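Local coordinates for Iron(III) ABC transporter, periplasmic iron-compound-binding protein (Vibrio cholerae, PDB 3TEF) that probably captures iron bound to catecholate siderophores in the periplasm and delivers it to an ABC transporter for import into the cell, at residues Ile25-Leu30 and Ser44-Thr49; Asp31-Phe36 and Arg122-Val127; Val257-Ile262 and Thr270-Ala275. All blocks are in the same frame, centred on the assembly; numbering follows the deposited sequence.

Contact 1: residues Ile25-Leu30 and Ser44-Thr49; sequences IGVGAL and SKFDGT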
loop_
_atom_site.group_PDB
_atom_site.type_symbol
_atom_site.label_atom_id
_atom_site.label_comp_id
_atom_site.label_asym_id
_atom_site.label_seq_id
_atom_site.Cartn_x
_atom_site.Cartn_y
_atom_site.Cartn_z
ATOM N N ILE A 25 12.848 5.411 -1.859
ATOM C CA ILE A 25 12.155 5.924 -0.685
ATOM C C ILE A 25 10.734 5.351 -0.682
ATOM O O ILE A 25 10.041 5.401 -1.699
ATOM C CB ILE A 25 12.106 7.452 -0.706
ATOM C CG1 ILE A 25 13.538 7.994 -0.597
ATOM C CG2 ILE A 25 11.266 7.957 0.454
ATOM C CD1 ILE A 25 13.647 9.493 -0.826
ATOM N N GLY A 26 10.309 4.789 0.448
ATOM C CA GLY A 26 8.989 4.175 0.530
ATOM C C GLY A 26 9.079 2.653 0.609
ATOM O O GLY A 26 9.847 2.029 -0.124
ATOM N N VAL A 27 8.262 2.060 1.470
ATOM C CA VAL A 27 8.301 0.613 1.689
ATOM C C VAL A 27 7.672 -0.156 0.541
ATOM O O VAL A 27 8.095 -1.267 0.232
ATOM C CB VAL A 27 7.624 0.241 3.016
ATOM C CG1 VAL A 27 7.674 -1.280 3.245
ATOM C CG2 VAL A 27 8.287 0.993 4.165
ATOM N N GLY A 28 6.656 0.427 -0.102
ATOM C CA GLY A 28 6.003 -0.263 -1.198
ATOM C C GLY A 28 6.920 -0.366 -2.404
ATOM O O GLY A 28 6.998 -1.420 -3.049
ATOM N N ALA A 29 7.601 0.742 -2.706
ATOM C CA ALA A 29 8.593 0.785 -3.775
ATOM C C ALA A 29 9.731 -0.208 -3.494
ATOM O O ALA A 29 10.132 -0.974 -4.370
ATOM C CB ALA A 29 9.143 2.197 -3.933
ATOM N N LEU A 30 10.225 -0.206 -2.261
ATOM C CA LEU A 30 11.297 -1.133 -1.880
ATOM C C LEU A 30 10.857 -2.610 -1.998
ATOM O O LEU A 30 11.585 -3.452 -2.541
ATOM C CB LEU A 30 11.801 -0.796 -0.470
ATOM C CG LEU A 30 12.999 -1.609 0.038
ATOM C CD1 LEU A 30 14.159 -1.576 -0.940
ATOM C CD2 LEU A 30 13.437 -1.068 1.391
ATOM N N SER A 44 15.190 4.622 2.217
ATOM C CA SER A 44 14.631 5.280 3.384
ATOM C C SER A 44 14.689 4.314 4.562
ATOM O O SER A 44 14.830 3.099 4.385
ATOM C CB SER A 44 13.197 5.756 3.122
ATOM O OG SER A 44 12.423 4.713 2.574
ATOM N N LYS A 45 14.606 4.884 5.753
ATOM C CA LYS A 45 14.632 4.123 6.983
ATOM C C LYS A 45 13.346 4.423 7.729
ATOM O O LYS A 45 12.906 5.578 7.789
ATOM C CB LYS A 45 15.844 4.535 7.815
ATOM C CG LYS A 45 17.166 4.414 7.078
ATOM C CD LYS A 45 17.623 2.958 6.930
ATOM C CE LYS A 45 18.893 2.878 6.093
ATOM N NZ LYS A 45 19.542 1.517 6.212
ATOM N N PHE A 46 12.755 3.380 8.295
ATOM C CA PHE A 46 11.463 3.452 8.955
ATOM C C PHE A 46 11.443 2.374 10.043
ATOM O O PHE A 46 11.792 1.219 9.781
ATOM C CB PHE A 46 10.363 3.211 7.918
ATOM C CG PHE A 46 8.975 3.111 8.488
ATOM C CD1 PHE A 46 8.454 4.115 9.287
ATOM C CD2 PHE A 46 8.174 2.021 8.185
ATOM C CE1 PHE A 46 7.151 4.019 9.790
ATOM C CE2 PHE A 46 6.876 1.919 8.678
ATOM C CZ PHE A 46 6.365 2.915 9.484
ATOM N N ASP A 47 11.049 2.755 11.256
ATOM C CA ASP A 47 11.071 1.837 12.391
ATOM C C ASP A 47 10.169 0.625 12.163
ATOM O O ASP A 47 10.432 -0.456 12.693
ATOM C CB ASP A 47 10.676 2.564 13.680
ATOM C CG ASP A 47 11.787 3.464 14.206
ATOM O OD1 ASP A 47 12.974 3.185 13.919
ATOM O OD2 ASP A 47 11.473 4.451 14.910
ATOM N N GLY A 48 9.137 0.818 11.342
ATOM C CA GLY A 48 8.160 -0.211 11.046
ATOM C C GLY A 48 8.417 -1.056 9.807
ATOM O O GLY A 48 7.538 -1.811 9.377
ATOM N N THR A 49 9.611 -0.952 9.237
ATOM C CA THR A 49 9.965 -1.771 8.076
ATOM C C THR A 49 9.628 -3.256 8.317
ATOM O O THR A 49 9.947 -3.799 9.387
ATOM C CB THR A 49 11.449 -1.585 7.734
ATOM O OG1 THR A 49 11.648 -0.252 7.242
ATOM C CG2 THR A 49 11.905 -2.581 6.684
#

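Contact 2: residues Asp31-Phe36 and Arg122-Val127; sequences DAIDSF and RNLGKV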
loop_
_atom_site.group_PDB
_atom_site.type_symbol
_atom_site.label_atom_id
_atom_site.label_comp_id
_atom_site.label_asym_id
_atom_site.label_seq_id
_atom_site.Cartn_x
_atom_site.Cartn_y
_atom_site.Cartn_z
ATOM N N ASP A 31 9.654 -2.917 -1.510
ATOM C CA ASP A 31 9.041 -4.239 -1.665
ATOM C C ASP A 31 9.046 -4.689 -3.130
ATOM O O ASP A 31 9.580 -5.747 -3.456
ATOM C CB ASP A 31 7.620 -4.180 -1.084
ATOM C CG ASP A 31 6.789 -5.424 -1.333
ATOM O OD1 ASP A 31 7.054 -6.243 -2.251
ATOM O OD2 ASP A 31 5.799 -5.549 -0.598
ATOM N N ALA A 32 8.468 -3.893 -4.028
ATOM C CA ALA A 32 8.369 -4.352 -5.410
ATOM C C ALA A 32 9.748 -4.450 -6.057
ATOM O O ALA A 32 10.055 -5.410 -6.770
ATOM C CB ALA A 32 7.434 -3.440 -6.222
ATOM N N ILE A 33 10.601 -3.477 -5.771
ATOM C CA ILE A 33 11.943 -3.454 -6.349
ATOM C C ILE A 33 12.766 -4.668 -5.887
ATOM O O ILE A 33 13.324 -5.400 -6.702
ATOM C CB ILE A 33 12.654 -2.108 -6.080
ATOM C CG1 ILE A 33 12.077 -1.037 -7.022
ATOM C CG2 ILE A 33 14.151 -2.242 -6.269
ATOM C CD1 ILE A 33 12.499 0.387 -6.708
ATOM N N ASP A 34 12.802 -4.903 -4.588
ATOM C CA ASP A 34 13.490 -6.080 -4.083
ATOM C C ASP A 34 12.874 -7.382 -4.613
ATOM O O ASP A 34 13.596 -8.300 -4.991
ATOM C CB ASP A 34 13.526 -6.070 -2.558
ATOM C CG ASP A 34 14.196 -7.300 -1.996
ATOM O OD1 ASP A 34 15.439 -7.335 -1.976
ATOM O OD2 ASP A 34 13.468 -8.224 -1.594
ATOM N N SER A 35 11.544 -7.454 -4.641
ATOM C CA SER A 35 10.838 -8.658 -5.081
ATOM C C SER A 35 11.203 -9.068 -6.508
ATOM O O SER A 35 11.258 -10.268 -6.830
ATOM C CB SER A 35 9.322 -8.478 -4.967
ATOM O OG SER A 35 8.928 -8.332 -3.615
ATOM N N PHE A 36 11.439 -8.075 -7.358
ATOM C CA PHE A 36 11.790 -8.322 -8.756
ATOM C C PHE A 36 13.304 -8.458 -8.957
ATOM O O PHE A 36 13.788 -8.544 -10.084
ATOM C CB PHE A 36 11.175 -7.257 -9.683
ATOM C CG PHE A 36 9.698 -7.448 -9.924
ATOM C CD1 PHE A 36 9.221 -8.648 -10.440
ATOM C CD2 PHE A 36 8.791 -6.440 -9.641
ATOM C CE1 PHE A 36 7.866 -8.832 -10.655
ATOM C CE2 PHE A 36 7.439 -6.618 -9.845
ATOM C CZ PHE A 36 6.974 -7.813 -10.361
ATOM N N ARG A 122 4.423 -2.806 -14.121
ATOM C CA ARG A 122 4.822 -2.721 -15.524
ATOM C C ARG A 122 5.858 -1.627 -15.748
ATOM O O ARG A 122 6.782 -1.797 -16.547
ATOM C CB ARG A 122 3.610 -2.568 -16.451
ATOM C CG ARG A 122 2.869 -3.894 -16.656
ATOM C CD ARG A 122 1.662 -3.788 -17.599
ATOM N NE ARG A 122 1.082 -5.118 -17.765
ATOM C CZ ARG A 122 -0.135 -5.471 -17.367
ATOM N NH1 ARG A 122 -0.932 -4.583 -16.793
ATOM N NH2 ARG A 122 -0.553 -6.718 -17.549
ATOM N N ASN A 123 5.731 -0.519 -15.019
ATOM C CA ASN A 123 6.735 0.540 -15.082
ATOM C C ASN A 123 8.120 0.043 -14.669
ATOM O O ASN A 123 9.115 0.332 -15.338
ATOM C CB ASN A 123 6.329 1.742 -14.223
ATOM C CG ASN A 123 5.256 2.590 -14.877
ATOM O OD1 ASN A 123 4.954 2.426 -16.056
ATOM N ND2 ASN A 123 4.679 3.509 -14.111
ATOM N N LEU A 124 8.183 -0.685 -13.556
ATOM C CA LEU A 124 9.417 -1.346 -13.149
ATOM C C LEU A 124 9.922 -2.303 -14.235
ATOM O O LEU A 124 11.114 -2.324 -14.552
ATOM C CB LEU A 124 9.224 -2.110 -11.832
ATOM C CG LEU A 124 8.853 -1.265 -10.617
ATOM C CD1 LEU A 124 8.900 -2.147 -9.362
ATOM C CD2 LEU A 124 9.836 -0.114 -10.490
ATOM N N GLY A 125 9.022 -3.097 -14.803
ATOM C CA GLY A 125 9.414 -4.020 -15.857
ATOM C C GLY A 125 10.115 -3.318 -17.008
ATOM O O GLY A 125 11.122 -3.814 -17.533
ATOM N N LYS A 126 9.587 -2.158 -17.399
ATOM C CA LYS A 126 10.165 -1.377 -18.485
ATOM C C LYS A 126 11.507 -0.769 -18.096
ATOM O O LYS A 126 12.449 -0.773 -18.879
ATOM C CB LYS A 126 9.192 -0.284 -18.951
ATOM C CG LYS A 126 7.902 -0.843 -19.545
ATOM C CD LYS A 126 6.983 0.240 -20.098
ATOM C CE LYS A 126 6.238 0.983 -18.992
ATOM N NZ LYS A 126 5.207 1.926 -19.545
ATOM N N VAL A 127 11.597 -0.245 -16.882
ATOM C CA VAL A 127 12.841 0.357 -16.443
ATOM C C VAL A 127 13.985 -0.657 -16.404
ATOM O O VAL A 127 15.112 -0.342 -16.792
ATOM C CB VAL A 127 12.674 1.008 -15.056
ATOM C CG1 VAL A 127 14.034 1.329 -14.440
ATOM C CG2 VAL A 127 11.801 2.258 -15.183
#

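Contact 3: residues Val257-Ile262 and Thr270-Ala275; sequences VNAWYI and TEQMVA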
loop_
_atom_site.group_PDB
_atom_site.type_symbol
_atom_site.label_atom_id
_atom_site.label_comp_id
_atom_site.label_asym_id
_atom_site.label_seq_id
_atom_site.Cartn_x
_atom_site.Cartn_y
_atom_site.Cartn_z
ATOM N N VAL A 257 -1.211 -4.453 8.530
ATOM C CA VAL A 257 -1.035 -3.009 8.408
ATOM C C VAL A 257 0.056 -2.627 7.412
ATOM O O VAL A 257 -0.121 -1.705 6.624
ATOM C CB VAL A 257 -0.753 -2.352 9.765
ATOM C CG1 VAL A 257 -0.590 -0.842 9.583
ATOM C CG2 VAL A 257 -1.882 -2.658 10.720
ATOM N N ASN A 258 1.180 -3.337 7.430
ATOM C CA ASN A 258 2.213 -3.071 6.443
ATOM C C ASN A 258 1.680 -3.204 5.017
ATOM O O ASN A 258 1.889 -2.333 4.175
ATOM C CB ASN A 258 3.405 -4.014 6.613
ATOM C CG ASN A 258 4.408 -3.867 5.488
ATOM O OD1 ASN A 258 5.144 -2.880 5.434
ATOM N ND2 ASN A 258 4.413 -4.826 4.556
ATOM N N ALA A 259 0.992 -4.306 4.749
ATOM C CA ALA A 259 0.590 -4.604 3.386
ATOM C C ALA A 259 -0.413 -3.585 2.847
ATOM O O ALA A 259 -0.321 -3.192 1.688
ATOM C CB ALA A 259 0.012 -6.000 3.279
ATOM N N TRP A 260 -1.377 -3.190 3.681
ATOM C CA TRP A 260 -2.490 -2.343 3.219
ATOM C C TRP A 260 -2.234 -0.844 3.322
ATOM O O TRP A 260 -2.794 -0.060 2.551
ATOM C CB TRP A 260 -3.773 -2.671 3.995
ATOM C CG TRP A 260 -4.351 -4.031 3.698
ATOM C CD1 TRP A 260 -3.933 -5.227 4.215
ATOM C CD2 TRP A 260 -5.468 -4.335 2.848
ATOM N NE1 TRP A 260 -4.701 -6.250 3.722
ATOM C CE2 TRP A 260 -5.653 -5.728 2.882
ATOM C CE3 TRP A 260 -6.313 -3.560 2.040
ATOM C CZ2 TRP A 260 -6.657 -6.372 2.154
ATOM C CZ3 TRP A 260 -7.311 -4.195 1.328
ATOM C CH2 TRP A 260 -7.474 -5.586 1.386
ATOM N N TYR A 261 -1.392 -0.451 4.270
ATOM C CA TYR A 261 -1.264 0.956 4.619
ATOM C C TYR A 261 0.136 1.517 4.326
ATOM O O TYR A 261 0.281 2.628 3.828
ATOM C CB TYR A 261 -1.639 1.139 6.094
ATOM C CG TYR A 261 -1.572 2.572 6.571
ATOM C CD1 TYR A 261 -2.509 3.508 6.150
ATOM C CD2 TYR A 261 -0.576 2.981 7.444
ATOM C CE1 TYR A 261 -2.446 4.832 6.588
ATOM C CE2 TYR A 261 -0.506 4.300 7.893
ATOM C CZ TYR A 261 -1.442 5.211 7.460
ATOM O OH TYR A 261 -1.367 6.511 7.907
ATOM N N ILE A 262 1.164 0.731 4.630
ATOM C CA ILE A 262 2.547 1.183 4.492
ATOM C C ILE A 262 3.158 0.883 3.124
ATOM O O ILE A 262 3.642 1.786 2.436
ATOM C CB ILE A 262 3.463 0.564 5.583
ATOM C CG1 ILE A 262 2.990 0.969 6.993
ATOM C CG2 ILE A 262 4.926 0.956 5.346
ATOM C CD1 ILE A 262 3.118 2.441 7.297
ATOM N N THR A 270 0.837 -6.897 -1.888
ATOM C CA THR A 270 -0.366 -7.224 -2.633
ATOM C C THR A 270 -0.716 -8.689 -2.433
ATOM O O THR A 270 -1.880 -9.036 -2.295
ATOM C CB THR A 270 -0.216 -6.884 -4.121
ATOM O OG1 THR A 270 0.023 -5.479 -4.253
ATOM C CG2 THR A 270 -1.485 -7.255 -4.870
ATOM N N GLU A 271 0.300 -9.538 -2.383
ATOM C CA GLU A 271 0.061 -10.947 -2.071
ATOM C C GLU A 271 -0.544 -11.138 -0.689
ATOM O O GLU A 271 -1.438 -11.978 -0.502
ATOM C CB GLU A 271 1.338 -11.752 -2.260
ATOM C CG GLU A 271 1.678 -11.833 -3.733
ATOM C CD GLU A 271 3.003 -12.485 -4.003
ATOM O OE1 GLU A 271 3.875 -12.474 -3.110
ATOM O OE2 GLU A 271 3.171 -13.011 -5.119
ATOM N N GLN A 272 -0.094 -10.332 0.270
ATOM C CA GLN A 272 -0.683 -10.343 1.603
ATOM C C GLN A 272 -2.122 -9.820 1.631
ATOM O O GLN A 272 -2.961 -10.353 2.361
ATOM C CB GLN A 272 0.186 -9.566 2.597
ATOM C CG GLN A 272 -0.297 -9.642 4.038
ATOM C CD GLN A 272 -0.167 -11.035 4.620
ATOM O OE1 GLN A 272 0.917 -11.614 4.613
ATOM N NE2 GLN A 272 -1.279 -11.591 5.097
ATOM N N MET A 273 -2.404 -8.763 0.865
ATOM C CA MET A 273 -3.778 -8.279 0.760
ATOM C C MET A 273 -4.695 -9.398 0.284
ATOM O O MET A 273 -5.787 -9.581 0.814
ATOM C CB MET A 273 -3.870 -7.092 -0.204
ATOM C CG MET A 273 -3.097 -5.855 0.275
ATOM S SD MET A 273 -2.922 -4.618 -1.015
ATOM C CE MET A 273 -4.651 -4.229 -1.323
ATOM N N VAL A 274 -4.260 -10.108 -0.750
ATOM C CA VAL A 274 -5.020 -11.251 -1.260
ATOM C C VAL A 274 -5.240 -12.305 -0.165
ATOM O O VAL A 274 -6.367 -12.776 0.050
ATOM C CB VAL A 274 -4.321 -11.890 -2.473
ATOM C CG1 VAL A 274 -4.878 -13.289 -2.736
ATOM C CG2 VAL A 274 -4.483 -11.009 -3.699
ATOM N N ALA A 275 -4.173 -12.657 0.538
ATOM C CA ALA A 275 -4.277 -13.627 1.629
ATOM C C ALA A 275 -5.270 -13.156 2.688
ATOM O O ALA A 275 -6.064 -13.951 3.193
ATOM C CB ALA A 275 -2.921 -13.899 2.256
#

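Contact 1: residues Ile25-Leu30 and Ser44-Thr49
One hydrogen bond joins Gly26 to Ser44: the backbone N of Gly26 donates to Ser44 OG over 3.0 Å, and an N-H...O angle of 167° makes it nearly straight. The torsion of Ser44 explains how the hydroxyl gets there. At chi1 50°, OG sits between the backbone N and the carbonyl carbon of its own residue, and its CB already points toward Ile25-Leu30. Gly26 occupies the N-cap position of helix 27-35 in a positive-phi conformation, so the serine grips the chain just where it passes from strand 22-25 into the helix. Gly26 O in its turn accepts from Leu30 N, the bond that opens the helix.

Van der Waals contacts flank this bond along the chain. Ile25 CG2 meets the Ser44 CB methylene at 4.0 Å, where the CA atoms of the two residues are only 4.8 Å apart. Farther on comes the apolar pair, Val27 CG2 touching Phe46 CD2 at 4.2 Å, the two side chains crossing at about a right angle, with the methyl oblique to the ring.

The loop also shapes itself. Phe46 to Thr49 form a type I beta turn, closed by Thr49 N to Phe46 O, and Gly48 N lies 3.5 Å above the plane of the Phe46 ring, over its centre. Backbone bonds from Ser44 to Val24 and from Ile25 to Val84 tie both segments to the parallel sheet.

The arrangement is that of a strand-to-helix junction at the edge of a Rossmann-like lobe of a periplasmic binding protein, where the chain after edge strand 42-43 runs past the N-terminus of helix 27-35.

Contact 2: residues Asp31-Phe36 and Arg122-Val127
Leu124 is the bump of this contact: its CD1 methyl enters a shallow hollow formed by Ala32, Ile33 and Phe36 at the C-terminal end of helix 27-35. The floor is Ala32, whose small CB lets the Leu124 CD1 methyl approach to 3.7 Å. Ile33 supplies one wall through CG1, at 4.1 Å from Leu124 CD1, and the two side chains cross at about a right angle. Phe36 supplies another with the edge of its ring, CD2 standing 4.3 Å from Leu124 CD1 with the methyl near the ring plane.

The torsions of the leucine account for its reach. CG lies anti to the carbonyl carbon (chi1 -62°), and a chi2 of -172° carries CD1 outward to all three partners. The evidence for a narrow contact is the small buried surface, 130 Å² over both sides, and the fact that this single methyl makes all three contacts. The backbones come closest at Ile33 and Leu124, whose CA atoms are 7.6 Å apart.

Phe36 is the first residue to leave helical geometry, so the hollow uses the helix end itself. Val134 and Lys137 of helix 131-154 also touch Phe36.

This is a small helix-helix contact made by one leucine methyl in the N-terminal lobe, joining the first helix after strand 22-25 to helix 113-128, within the alpha/beta fold of a periplasmic binding protein.

Contact 3: residues Val257-Ile262 and Thr270-Ala275
The indole of Trp260 carries Met273 on one face. Met273 CG stands 3.7 Å from the centroid of the five-membered ring and 12° off its normal, which makes a CH-pi contact squarely over the face. The sulfur continues across the same ring system: SD is 4.8 Å from the centroid of the six-membered ring, a longer Met-aromatic contact. A bend at chi3 (62°) then brings Met273 CE back to the indole, 3.8 Å from Trp260 CZ3. At the ring periphery, Trp260 CZ2 approaches Met273 O at 3.6 Å, while NE1 donates a hydrogen bond to Asp276 OD2, one turn further along the methionine's helix. That bond and the methionine together restrict how the indole can turn.

Beside the indole, Ala259 points toward the other helix and its CB meets Gln272 CB at 3.6 Å. The small methyl permits the close backbone approach here, the CA atoms of Ala259 and Gln272 being 6.1 Å apart. Gln272 CG is anti to the backbone N and touches the alanine methyl too, but the amide end leads away, and its NE2 is hydrogen-bonded to Asp276 OD1, the other oxygen of the carboxylate that holds the indole.

The axes of the short helical segments come within 8.5 Å and cross at -113°, consistent with a compact patch of four touching residues. Around this patch, helix 180-184 touches Trp260 and Met273 through Ser180, Tyr113 of helix 113-128 packs on Met273, and Thr270 faces helices 113-128 and 131-154. Helix 257-262, which follows strand 252-254 of the mixed sheet, is thus held against helix 267-279.

Contacts 1 and 2 share helix 27-35, its N-terminal end in contact 1 and its C-terminal end in contact 2, with centres about 15 Å apart. Their segments alternate along the chain, and contact 3 follows both. Contacts 1 and 3, with centres about 14 Å apart, meet directly: Val27 CG2 packs on Ile262 CG2 at 3.6 Å. This touch sets helix 257-262, arriving from the mixed sheet, against the lobe built on the four-stranded parallel sheet, consistent with the two-lobed design of this family. Contact 2 joins helix 27-35 to helix 113-128; its nearest atoms stay about 5 Å from contact 3, although helix 113-128 also touches Met273 and Thr270 there.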